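Local coordinates for glycerol uptake operon antiterminator regulatory protein (Listeria monocytogenes str. 4b, PDB 3KTS), which probably regulates expression of the glycerol uptake operon by transcription antitermination in response to glycerol-3-phosphate, at residues 30-36 against 54-60; 47-51 against 81-85; 94-98 against 126-130. All coordinates share one frame; numbering follows the deposited sequence.

Overall arrangement
All three contacts belong to one curled parallel sheet with helices around it, a TIM-barrel-like fold; only contact 1 lies within the sheet. Contact 1 joins neighbouring strands 32-39 and 56-60. Contact 2 sets the helix between them, 43-52, against the loop that leads from helix 71-81 into strand 85-88. Their segments alternate along the chain, and the contacts touch: Val57 O lies 2.8 Å from Asp84 N, a probable hydrogen bond. Contact 3 comes later, where helix 91-99 meets the loop before strand 130-134. Its centre is about 18 Å from that of contact 1 and about 19 Å from that of contact 2. Contacts 2 and 3 bind outer helices to loops entering the sheet.

Contact 1: 30-36 against 54-60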
ATOM      1  N   LEU A  30      -7.847   0.976 -13.907  1.00102.50           N
ATOM      2  CA  LEU A  30      -7.131   0.316 -12.816  1.00103.17           C
ATOM      3  C   LEU A  30      -8.073   0.018 -11.651  1.00 96.30           C
ATOM      4  O   LEU A  30      -8.806   0.896 -11.212  1.00 95.45           O
ATOM      5  CB  LEU A  30      -5.970   1.200 -12.348  1.00107.93           C
ATOM      6  CG  LEU A  30      -5.036   1.775 -13.425  1.00115.12           C
ATOM      7  CD1 LEU A  30      -4.351   3.034 -12.924  1.00118.08           C
ATOM      8  CD2 LEU A  30      -4.005   0.750 -13.909  1.00125.45           C
ATOM      9  N   THR A  31      -8.050  -1.218 -11.160  1.00 95.50           N
ATOM     10  CA  THR A  31      -9.006  -1.666 -10.136  1.00 92.65           C
ATOM     11  C   THR A  31      -8.634  -1.312  -8.680  1.00 90.42           C
ATOM     12  O   THR A  31      -9.488  -0.845  -7.925  1.00 86.87           O
ATOM     13  CB  THR A  31      -9.380  -3.179 -10.295  1.00 98.47           C
ATOM     14  OG1 THR A  31      -9.959  -3.673  -9.077  1.00 80.41           O
ATOM     15  CG2 THR A  31      -8.160  -4.034 -10.676  1.00 93.85           C
ATOM     16  N   TYR A  32      -7.375  -1.525  -8.291  1.00 87.29           N
ATOM     17  CA  TYR A  32      -6.909  -1.177  -6.930  1.00 82.92           C
ATOM     18  C   TYR A  32      -6.388   0.254  -6.781  1.00 82.14           C
ATOM     19  O   TYR A  32      -5.629   0.745  -7.625  1.00 77.25           O
ATOM     20  CB  TYR A  32      -5.838  -2.155  -6.450  1.00 81.63           C
ATOM     21  CG  TYR A  32      -6.391  -3.395  -5.795  1.00 80.30           C
ATOM     22  CD1 TYR A  32      -6.677  -4.535  -6.540  1.00 69.85           C
ATOM     23  CD2 TYR A  32      -6.617  -3.430  -4.423  1.00 83.45           C
ATOM     24  CE1 TYR A  32      -7.180  -5.675  -5.933  1.00 82.56           C
ATOM     25  CE2 TYR A  32      -7.114  -4.562  -3.807  1.00 78.54           C
ATOM     26  CZ  TYR A  32      -7.396  -5.678  -4.568  1.00 85.33           C
ATOM     27  OH  TYR A  32      -7.905  -6.792  -3.949  1.00104.54           O
ATOM     28  N   MET A  33      -6.797   0.909  -5.699  1.00 79.86           N
ATOM     29  CA  MET A  33      -6.343   2.264  -5.386  1.00 83.68           C
ATOM     30  C   MET A  33      -5.762   2.349  -3.970  1.00 83.49           C
ATOM     31  O   MET A  33      -6.008   1.473  -3.132  1.00 84.90           O
ATOM     32  CB  MET A  33      -7.482   3.272  -5.550  1.00 80.15           C
ATOM     33  CG  MET A  33      -8.488   3.282  -4.406  1.00 84.01           C
ATOM     34  SD  MET A  33      -9.158   4.930  -4.124  1.00 93.94           S
ATOM     35  CE  MET A  33     -10.428   5.004  -5.385  1.00112.24           C
ATOM     36  N   VAL A  34      -4.994   3.402  -3.713  1.00 74.90           N
ATOM     37  CA  VAL A  34      -4.428   3.632  -2.390  1.00 77.02           C
ATOM     38  C   VAL A  34      -4.881   4.972  -1.820  1.00 76.92           C
ATOM     39  O   VAL A  34      -4.823   5.998  -2.498  1.00 77.51           O
ATOM     40  CB  VAL A  34      -2.889   3.593  -2.420  1.00 75.97           C
ATOM     41  CG1 VAL A  34      -2.318   4.130  -1.116  1.00 73.44           C
ATOM     42  CG2 VAL A  34      -2.399   2.176  -2.680  1.00 84.07           C
ATOM     43  N   MET A  35      -5.333   4.956  -0.570  1.00 74.85           N
ATOM     44  CA  MET A  35      -5.812   6.166   0.087  1.00 81.68           C
ATOM     45  C   MET A  35      -4.868   6.598   1.204  1.00 77.75           C
ATOM     46  O   MET A  35      -4.692   5.886   2.192  1.00 83.64           O
ATOM     47  CB  MET A  35      -7.222   5.952   0.643  1.00 85.52           C
ATOM     48  CG  MET A  35      -8.194   7.073   0.318  1.00 81.52           C
ATOM     49  SD  MET A  35      -9.870   6.727   0.888  1.00 89.56           S
ATOM     50  CE  MET A  35     -10.517   5.801  -0.501  1.00 89.50           C
ATOM     51  N   LEU A  36      -4.262   7.770   1.039  1.00 67.23           N
ATOM     52  CA  LEU A  36      -3.049   8.114   1.771  1.00 73.09           C
ATOM     53  C   LEU A  36      -3.376   8.851   3.065  1.00 70.33           C
ATOM     54  O   LEU A  36      -3.244   8.298   4.157  1.00 82.01           O
ATOM     55  CB  LEU A  36      -2.122   8.965   0.900  1.00 73.99           C
ATOM     56  CG  LEU A  36      -1.090   8.206   0.065  1.00 83.21           C
ATOM     57  CD1 LEU A  36      -0.585   9.069  -1.081  1.00 94.31           C
ATOM     58  CD2 LEU A  36       0.066   7.735   0.936  1.00 79.48           C
ATOM     59  N   GLY A  54     -16.532   0.413  -8.280  1.00104.23           N
ATOM     60  CA  GLY A  54     -15.788  -0.786  -8.673  1.00104.32           C
ATOM     61  C   GLY A  54     -14.305  -0.774  -8.339  1.00102.12           C
ATOM     62  O   GLY A  54     -13.539  -1.572  -8.886  1.00102.10           O
ATOM     63  N   LYS A  55     -13.904   0.129  -7.443  1.00 96.55           N
ATOM     64  CA  LYS A  55     -12.504   0.274  -7.056  1.00 90.35           C
ATOM     65  C   LYS A  55     -12.256  -0.348  -5.695  1.00 92.12           C
ATOM     66  O   LYS A  55     -12.981  -0.075  -4.736  1.00 95.63           O
ATOM     67  CB  LYS A  55     -12.072   1.750  -7.044  1.00 90.01           C
ATOM     68  CG  LYS A  55     -12.230   2.489  -8.372  1.00 83.77           C
ATOM     69  CD  LYS A  55     -11.517   1.756  -9.487  1.00 88.59           C
ATOM     70  CE  LYS A  55     -11.962   2.234 -10.847  1.00 94.71           C
ATOM     71  NZ  LYS A  55     -11.305   3.517 -11.194  1.00 94.76           N
ATOM     72  N   LYS A  56     -11.230  -1.189  -5.619  1.00 88.95           N
ATOM     73  CA  LYS A  56     -10.829  -1.800  -4.358  1.00 89.72           C
ATOM     74  C   LYS A  56      -9.806  -0.920  -3.621  1.00 84.48           C
ATOM     75  O   LYS A  56      -8.869  -0.404  -4.228  1.00 79.15           O
ATOM     76  CB  LYS A  56     -10.306  -3.214  -4.600  1.00 87.60           C
ATOM     77  CG  LYS A  56     -11.406  -4.236  -4.875  1.00 99.52           C
ATOM     78  CD  LYS A  56     -10.841  -5.552  -5.389  1.00110.79           C
ATOM     79  CE  LYS A  56     -11.829  -6.696  -5.225  1.00118.42           C
ATOM     80  NZ  LYS A  56     -11.743  -7.315  -3.870  1.00121.87           N
ATOM     81  N   VAL A  57     -10.003  -0.746  -2.316  1.00 82.83           N
ATOM     82  CA  VAL A  57      -9.243   0.246  -1.545  1.00 83.13           C
ATOM     83  C   VAL A  57      -8.167  -0.347  -0.623  1.00 85.26           C
ATOM     84  O   VAL A  57      -8.437  -1.240   0.188  1.00 83.53           O
ATOM     85  CB  VAL A  57     -10.180   1.184  -0.732  1.00 78.18           C
ATOM     86  CG1 VAL A  57      -9.383   2.224   0.056  1.00 78.39           C
ATOM     87  CG2 VAL A  57     -11.141   1.885  -1.654  1.00 78.58           C
ATOM     88  N   LEU A  58      -6.946   0.160  -0.781  1.00 80.75           N
ATOM     89  CA  LEU A  58      -5.867  -0.074   0.168  1.00 78.35           C
ATOM     90  C   LEU A  58      -5.724   1.184   1.025  1.00 73.51           C
ATOM     91  O   LEU A  58      -5.376   2.255   0.518  1.00 71.43           O
ATOM     92  CB  LEU A  58      -4.565  -0.405  -0.571  1.00 73.42           C
ATOM     93  CG  LEU A  58      -4.666  -1.571  -1.569  1.00 79.34           C
ATOM     94  CD1 LEU A  58      -3.501  -1.596  -2.559  1.00 67.30           C
ATOM     95  CD2 LEU A  58      -4.811  -2.916  -0.852  1.00 52.48           C
ATOM     96  N   LEU A  59      -6.019   1.055   2.316  1.00 67.05           N
ATOM     97  CA  LEU A  59      -6.072   2.210   3.214  1.00 73.86           C
ATOM     98  C   LEU A  59      -4.882   2.317   4.169  1.00 73.51           C
ATOM     99  O   LEU A  59      -4.577   1.379   4.907  1.00 73.35           O
ATOM    100  CB  LEU A  59      -7.386   2.214   4.011  1.00 70.24           C
ATOM    101  CG  LEU A  59      -7.522   3.263   5.125  1.00 62.95           C
ATOM    102  CD1 LEU A  59      -7.505   4.687   4.564  1.00 85.20           C
ATOM    103  CD2 LEU A  59      -8.769   3.032   5.975  1.00 74.22           C
ATOM    104  N   HIS A  60      -4.235   3.478   4.160  1.00 74.78           N
ATOM    105  CA  HIS A  60      -3.180   3.774   5.120  1.00 84.19           C
ATOM    106  C   HIS A  60      -3.722   3.968   6.526  1.00 86.85           C
ATOM    107  O   HIS A  60      -4.280   5.018   6.853  1.00 89.41           O
ATOM    108  CB  HIS A  60      -2.384   4.994   4.683  1.00 89.37           C
ATOM    109  CG  HIS A  60      -1.294   4.668   3.719  1.00103.84           C
ATOM    110  ND1 HIS A  60      -0.038   4.278   4.127  1.00111.11           N
ATOM    111  CD2 HIS A  60      -1.279   4.643   2.366  1.00111.52           C
ATOM    112  CE1 HIS A  60       0.707   4.037   3.063  1.00120.20           C
ATOM    113  NE2 HIS A  60      -0.020   4.253   1.983  1.00113.83           N
TER
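Residues 32-35 and 56-60 run as neighbouring parallel strands, their axes 4.7 Å apart at closest approach and inclined by 27°. They are the two strands of a beta-alpha-beta unit in the TIM-barrel-like fold, with helix 43-52 between them in the chain. Five backbone hydrogen bonds join them. Lys56 N binds Thr31 O, Met33 N binds Lys56 O, Leu58 N binds Met33 O, Met35 N binds Leu58 O, and His60 N binds Met35 O.

Tyr32, Lys56, Val34 and Leu58 share one face of the sheet. Lys56 CB sits over a face of the Tyr32 ring, 3.7 Å from its centroid, in a CH-pi contact. The lysine chain then runs on past the phenol, and its CD lies 3.5 Å from Tyr32 OH. Leu58 CG lies obliquely to the same ring, 3.9 Å from Tyr32 CD2. Phe7 meets the Tyr32 ring edge-to-face. Further along this face, Val34 CG2 packs on Leu58 CD1.

The other face carries Met33, Met35, Val57 and Leu59. Met33 and Val57 lie side by side and point the same way, with Met33 CG 4.1 Å from Val57 CG2. The Met35 chain is bent at its last torsion (chi3 -86°), which brings CE to 3.8 Å from Val57 CG1. Leu59 CD1 reaches back to Met35 CB.

At the start of the contact, Lys55 CD lies 3.3 Å from Leu30 O, while its NZ hydrogen-bonds Leu28 O. At the far end, Leu36 and His60 lie side by side. Leu36 is also near a bound unidentified ligand, probably from the crystallisation liquor, so no function follows from it. The edge of the His60 ring faces Met35 O in plane, and Leu36 CD2 meets the ring obliquely, 3.6 Å from His60 NE2.

Contact 2: 47-51 against 81-85; sequences VKYAQ and ICPDG
Val47 and Gln51, one turn apart on helix 43-52, face the loop that links helix 71-81 to strand 85-88. Here an outer helix of the barrel-like fold meets the turn into strand 85-88, which pairs with strand 56-60.

The packed part is centred on Val47. Its CG2 packs on Ile81 CG2 at 3.8 Å, and the two side chains cross at about a right angle. CG1 is set anti to the backbone N (chi1 176°) and lies among backbone atoms of the loop. Cys82 O is the nearest to Val47 CG1, at 3.5 Å, and Pro83 CA packs on the same methyl at 3.9 Å. Ile81 also touches Leu43 and Lys44 of the same helix.

The looser side belongs to Lys48, an exposed residue. Its bent chain brings CE to 3.4 Å from Ile81 O, but this is a grazing contact.

Gln51 supplies the polar grip. Its NE2 donates to Asp84 OD2 at 3.0 Å and to Cys82 O at 3.0 Å. The amide and carboxylate planes stand 88° apart, and NE2 meets OD2 from above the carboxylate plane. Cys82 O is met in its carbonyl plane.

Asp84 OD2 also accepts from Val57 N on strand 56-60, and OD1 has a long, weak ion pair with Lys56. One carboxylate oxygen therefore takes two N-H donors, which implies that Asp84 ties the strand and the helix together and is probably ionised.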
ATOM      1  N   VAL A  47     -14.725   5.215   1.657  1.00 90.52           N
ATOM      2  CA  VAL A  47     -14.417   3.832   1.301  1.00 90.23           C
ATOM      3  C   VAL A  47     -15.584   3.212   0.519  1.00 93.83           C
ATOM      4  O   VAL A  47     -15.377   2.576  -0.523  1.00 94.18           O
ATOM      5  CB  VAL A  47     -14.032   2.984   2.550  1.00 90.38           C
ATOM      6  CG1 VAL A  47     -13.813   1.512   2.184  1.00 81.13           C
ATOM      7  CG2 VAL A  47     -12.780   3.553   3.210  1.00 80.83           C
ATOM      8  N   LYS A  48     -16.806   3.422   1.009  1.00 96.69           N
ATOM      9  CA  LYS A  48     -17.994   2.870   0.355  1.00 94.82           C
ATOM     10  C   LYS A  48     -18.274   3.528  -0.989  1.00 97.19           C
ATOM     11  O   LYS A  48     -18.761   2.864  -1.903  1.00102.06           O
ATOM     12  CB  LYS A  48     -19.224   2.926   1.269  1.00 87.92           C
ATOM     13  CG  LYS A  48     -19.118   2.043   2.520  1.00 97.07           C
ATOM     14  CD  LYS A  48     -18.846   0.579   2.180  1.00105.68           C
ATOM     15  CE  LYS A  48     -18.032  -0.111   3.268  1.00102.82           C
ATOM     16  NZ  LYS A  48     -18.826  -0.378   4.497  1.00112.47           N
ATOM     17  N   TYR A  49     -17.937   4.814  -1.115  1.00 95.81           N
ATOM     18  CA  TYR A  49     -18.084   5.534  -2.383  1.00 94.33           C
ATOM     19  C   TYR A  49     -17.056   5.093  -3.420  1.00 94.87           C
ATOM     20  O   TYR A  49     -17.330   5.120  -4.620  1.00 98.95           O
ATOM     21  CB  TYR A  49     -18.018   7.053  -2.188  1.00 93.77           C
ATOM     22  CG  TYR A  49     -18.408   7.833  -3.425  1.00 97.59           C
ATOM     23  CD1 TYR A  49     -19.741   7.917  -3.829  1.00 99.03           C
ATOM     24  CD2 TYR A  49     -17.442   8.477  -4.201  1.00 93.14           C
ATOM     25  CE1 TYR A  49     -20.103   8.624  -4.972  1.00 96.69           C
ATOM     26  CE2 TYR A  49     -17.796   9.189  -5.341  1.00 86.18           C
ATOM     27  CZ  TYR A  49     -19.124   9.257  -5.719  1.00 92.67           C
ATOM     28  OH  TYR A  49     -19.474   9.959  -6.847  1.00108.37           O
ATOM     29  N   ALA A  50     -15.877   4.688  -2.958  1.00 95.15           N
ATOM     30  CA  ALA A  50     -14.839   4.195  -3.856  1.00 90.79           C
ATOM     31  C   ALA A  50     -15.131   2.758  -4.267  1.00 94.63           C
ATOM     32  O   ALA A  50     -14.857   2.363  -5.399  1.00 91.73           O
ATOM     33  CB  ALA A  50     -13.486   4.305  -3.214  1.00 88.38           C
ATOM     34  N   GLN A  51     -15.706   1.987  -3.345  1.00 97.62           N
ATOM     35  CA  GLN A  51     -16.115   0.612  -3.632  1.00 99.15           C
ATOM     36  C   GLN A  51     -17.382   0.549  -4.490  1.00101.14           C
ATOM     37  O   GLN A  51     -17.625  -0.454  -5.168  1.00102.29           O
ATOM     38  CB  GLN A  51     -16.293  -0.180  -2.340  1.00 98.77           C
ATOM     39  CG  GLN A  51     -14.987  -0.537  -1.656  1.00 91.44           C
ATOM     40  CD  GLN A  51     -15.177  -0.970  -0.219  1.00 93.05           C
ATOM     41  OE1 GLN A  51     -16.031  -0.446   0.496  1.00 93.57           O
ATOM     42  NE2 GLN A  51     -14.374  -1.935   0.217  1.00 97.68           N
ATOM     43  N   ILE A  81     -15.207  -0.028   8.821  1.00 94.11           N
ATOM     44  CA  ILE A  81     -14.870   0.757   7.622  1.00 93.71           C
ATOM     45  C   ILE A  81     -14.739  -0.146   6.399  1.00 93.22           C
ATOM     46  O   ILE A  81     -15.319   0.142   5.349  1.00 95.05           O
ATOM     47  CB  ILE A  81     -13.653   1.717   7.847  1.00 93.00           C
ATOM     48  CG1 ILE A  81     -14.128   3.146   8.112  1.00101.12           C
ATOM     49  CG2 ILE A  81     -12.783   1.843   6.617  1.00100.99           C
ATOM     50  CD1 ILE A  81     -15.138   3.318   9.206  1.00117.01           C
ATOM     51  N   CYS A  82     -14.009  -1.249   6.577  1.00 93.48           N
ATOM     52  CA  CYS A  82     -13.820  -2.305   5.571  1.00 94.21           C
ATOM     53  C   CYS A  82     -13.255  -1.856   4.221  1.00 95.72           C
ATOM     54  O   CYS A  82     -13.978  -1.860   3.217  1.00100.08           O
ATOM     55  CB  CYS A  82     -15.117  -3.093   5.362  1.00 89.51           C
ATOM     56  SG  CYS A  82     -15.952  -3.530   6.885  1.00114.09           S
ATOM     57  N   PRO A  83     -11.964  -1.459   4.182  1.00 91.49           N
ATOM     58  CA  PRO A  83     -11.347  -1.392   2.865  1.00 83.97           C
ATOM     59  C   PRO A  83     -11.015  -2.798   2.393  1.00 81.72           C
ATOM     60  O   PRO A  83     -11.329  -3.767   3.076  1.00 89.68           O
ATOM     61  CB  PRO A  83     -10.072  -0.593   3.120  1.00 87.40           C
ATOM     62  CG  PRO A  83      -9.734  -0.867   4.535  1.00 91.00           C
ATOM     63  CD  PRO A  83     -11.039  -1.018   5.244  1.00 87.31           C
ATOM     64  N   ASP A  84     -10.389  -2.917   1.234  1.00 82.27           N
ATOM     65  CA  ASP A  84     -10.031  -4.231   0.719  1.00 82.07           C
ATOM     66  C   ASP A  84      -8.666  -4.689   1.230  1.00 87.17           C
ATOM     67  O   ASP A  84      -8.315  -5.869   1.136  1.00 90.27           O
ATOM     68  CB  ASP A  84     -10.112  -4.224  -0.801  1.00 91.57           C
ATOM     69  CG  ASP A  84     -11.510  -3.885  -1.293  1.00 95.14           C
ATOM     70  OD1 ASP A  84     -12.243  -4.819  -1.676  1.00 95.73           O
ATOM     71  OD2 ASP A  84     -11.888  -2.694  -1.265  1.00 92.39           O
ATOM     72  N   GLY A  85      -7.913  -3.738   1.782  1.00 88.01           N
ATOM     73  CA  GLY A  85      -6.631  -4.006   2.418  1.00 84.06           C
ATOM     74  C   GLY A  85      -6.193  -2.831   3.266  1.00 79.10           C
ATOM     75  O   GLY A  85      -6.679  -1.715   3.072  1.00 78.74           O
TER

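Contact 3: 94-98 against 126-130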
ATOM      1  N   ILE A  94      -0.348  -5.065  11.549  1.00 83.19           N
ATOM      2  CA  ILE A  94      -0.252  -6.134  10.559  1.00 78.46           C
ATOM      3  C   ILE A  94      -0.739  -7.453  11.166  1.00 77.45           C
ATOM      4  O   ILE A  94      -1.432  -8.226  10.499  1.00 79.33           O
ATOM      5  CB  ILE A  94       1.200  -6.271  10.013  1.00 84.99           C
ATOM      6  CG1 ILE A  94       1.667  -4.966   9.351  1.00 76.20           C
ATOM      7  CG2 ILE A  94       1.329  -7.450   9.043  1.00 76.71           C
ATOM      8  CD1 ILE A  94       0.893  -4.559   8.100  1.00 84.04           C
ATOM      9  N   MET A  95      -0.391  -7.678  12.435  1.00 71.97           N
ATOM     10  CA  MET A  95      -0.842  -8.854  13.188  1.00 75.28           C
ATOM     11  C   MET A  95      -2.357  -8.849  13.355  1.00 72.51           C
ATOM     12  O   MET A  95      -3.010  -9.860  13.122  1.00 74.31           O
ATOM     13  CB  MET A  95      -0.151  -8.944  14.561  1.00 64.44           C
ATOM     14  CG  MET A  95       1.358  -9.142  14.482  1.00 74.52           C
ATOM     15  SD  MET A  95       2.247  -9.554  16.011  1.00 96.13           S
ATOM     16  CE  MET A  95       1.749  -8.277  17.166  1.00 80.24           C
ATOM     17  N   LYS A  96      -2.903  -7.697  13.731  1.00 78.75           N
ATOM     18  CA  LYS A  96      -4.335  -7.549  13.949  1.00 82.30           C
ATOM     19  C   LYS A  96      -5.149  -7.716  12.668  1.00 88.73           C
ATOM     20  O   LYS A  96      -6.187  -8.385  12.682  1.00 94.39           O
ATOM     21  CB  LYS A  96      -4.655  -6.204  14.607  1.00 76.56           C
ATOM     22  CG  LYS A  96      -6.004  -6.178  15.315  1.00 79.57           C
ATOM     23  CD  LYS A  96      -5.974  -7.019  16.588  1.00 87.37           C
ATOM     24  CE  LYS A  96      -7.367  -7.424  17.018  1.00 93.81           C
ATOM     25  NZ  LYS A  96      -7.426  -7.767  18.463  1.00 98.20           N
ATOM     26  N   ALA A  97      -4.674  -7.120  11.572  1.00 80.13           N
ATOM     27  CA  ALA A  97      -5.373  -7.195  10.287  1.00 79.06           C
ATOM     28  C   ALA A  97      -5.450  -8.631   9.790  1.00 83.67           C
ATOM     29  O   ALA A  97      -6.455  -9.048   9.216  1.00 81.63           O
ATOM     30  CB  ALA A  97      -4.701  -6.320   9.259  1.00 73.37           C
ATOM     31  N   LYS A  98      -4.387  -9.388  10.046  1.00 86.11           N
ATOM     32  CA  LYS A  98      -4.339 -10.805   9.705  1.00 82.87           C
ATOM     33  C   LYS A  98      -5.345 -11.654  10.481  1.00 82.24           C
ATOM     34  O   LYS A  98      -5.790 -12.681   9.979  1.00 93.49           O
ATOM     35  CB  LYS A  98      -2.923 -11.347   9.880  1.00 79.20           C
ATOM     36  CG  LYS A  98      -2.013 -11.068   8.681  1.00 79.61           C
ATOM     37  CD  LYS A  98      -0.570 -11.448   8.971  1.00 77.60           C
ATOM     38  CE  LYS A  98      -0.368 -12.950   8.983  1.00 74.03           C
ATOM     39  NZ  LYS A  98       0.951 -13.288   9.564  1.00 88.87           N
ATOM     40  N   VAL A 126       6.106 -10.555  11.927  1.00 80.29           N
ATOM     41  CA  VAL A 126       4.660 -10.375  11.752  1.00 84.73           C
ATOM     42  C   VAL A 126       4.093 -11.055  10.503  1.00 79.21           C
ATOM     43  O   VAL A 126       2.875 -11.217  10.382  1.00 82.71           O
ATOM     44  CB  VAL A 126       4.236  -8.884  11.810  1.00 85.47           C
ATOM     45  CG1 VAL A 126       4.776  -8.217  13.083  1.00 85.42           C
ATOM     46  CG2 VAL A 126       4.694  -8.142  10.566  1.00 85.88           C
ATOM     47  N   GLN A 127       4.987 -11.461   9.605  1.00 74.08           N
ATOM     48  CA  GLN A 127       4.645 -12.154   8.364  1.00 74.70           C
ATOM     49  C   GLN A 127       3.550 -11.446   7.566  1.00 77.91           C
ATOM     50  O   GLN A 127       2.429 -11.945   7.470  1.00 79.06           O
ATOM     51  CB  GLN A 127       4.275 -13.624   8.631  1.00 75.83           C
ATOM     52  CG  GLN A 127       5.449 -14.515   8.978  1.00 87.43           C
ATOM     53  CD  GLN A 127       6.487 -14.555   7.875  1.00107.12           C
ATOM     54  OE1 GLN A 127       6.164 -14.799   6.710  1.00118.43           O
ATOM     55  NE2 GLN A 127       7.743 -14.307   8.237  1.00106.58           N
ATOM     56  N   PRO A 128       3.874 -10.283   6.981  1.00 79.79           N
ATOM     57  CA  PRO A 128       2.825  -9.553   6.303  1.00 75.20           C
ATOM     58  C   PRO A 128       2.457 -10.229   5.001  1.00 77.83           C
ATOM     59  O   PRO A 128       3.255 -10.985   4.448  1.00 86.13           O
ATOM     60  CB  PRO A 128       3.472  -8.200   6.028  1.00 73.39           C
ATOM     61  CG  PRO A 128       4.908  -8.490   5.906  1.00 76.62           C
ATOM     62  CD  PRO A 128       5.179  -9.601   6.870  1.00 85.58           C
ATOM     63  N   ASP A 129       1.249  -9.959   4.523  1.00 82.54           N
ATOM     64  CA  ASP A 129       0.786 -10.486   3.248  1.00 83.52           C
ATOM     65  C   ASP A 129       1.575  -9.875   2.104  1.00 77.41           C
ATOM     66  O   ASP A 129       1.725 -10.488   1.050  1.00 77.42           O
ATOM     67  CB  ASP A 129      -0.705 -10.199   3.056  1.00 85.44           C
ATOM     68  CG  ASP A 129      -1.582 -10.892   4.090  1.00 98.60           C
ATOM     69  OD1 ASP A 129      -1.294 -12.059   4.447  1.00109.48           O
ATOM     70  OD2 ASP A 129      -2.570 -10.268   4.539  1.00 94.68           O
ATOM     71  N   CYS A 130       2.087  -8.669   2.332  1.00 82.53           N
ATOM     72  CA  CYS A 130       2.781  -7.900   1.309  1.00 84.74           C
ATOM     73  C   CYS A 130       3.688  -6.859   1.974  1.00 78.14           C
ATOM     74  O   CYS A 130       3.511  -6.558   3.144  1.00 77.81           O
ATOM     75  CB  CYS A 130       1.739  -7.215   0.425  1.00 77.32           C
ATOM     76  SG  CYS A 130       2.361  -6.496  -1.078  1.00 95.07           S
TER
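Helix 91-99, on the outside of the barrel-like fold, packs here against the turn between helix 113-126 and strand 130-134. Val126 ends helix 113-126, and Gln127 leaves it with a positive phi of 50°. Val126 touches both Ile94 and Met95, each with a different methyl. CG2 meets Ile94 CG2 at 3.8 Å, and CG1 meets Met95 CG at 3.8 Å. Both pairs cross at about a right angle. Ile94 CG2 also rests on Pro128 CB.

Lys98 reaches across to the turn, its chain bent at chi3 (73°). The bend carries NZ to the end of helix 113-126, where it donates to Val126 O at 2.9 Å and to Gln127 O at 2.9 Å. Both carbonyls are met from a direction tilted out of their planes. At this C-terminal end the helix dipole would probably favour the ammonium charge.

Gln127 turns its NE2 back to Gln124 O. Asp129 OD2 accepts from Ala104 N of strand 103-109. Strands alternating with outer helices, each helix leading by a short turn into the next parallel strand, are the pattern of a beta/alpha barrel, consistent with the TIM-barrel relatives of this family.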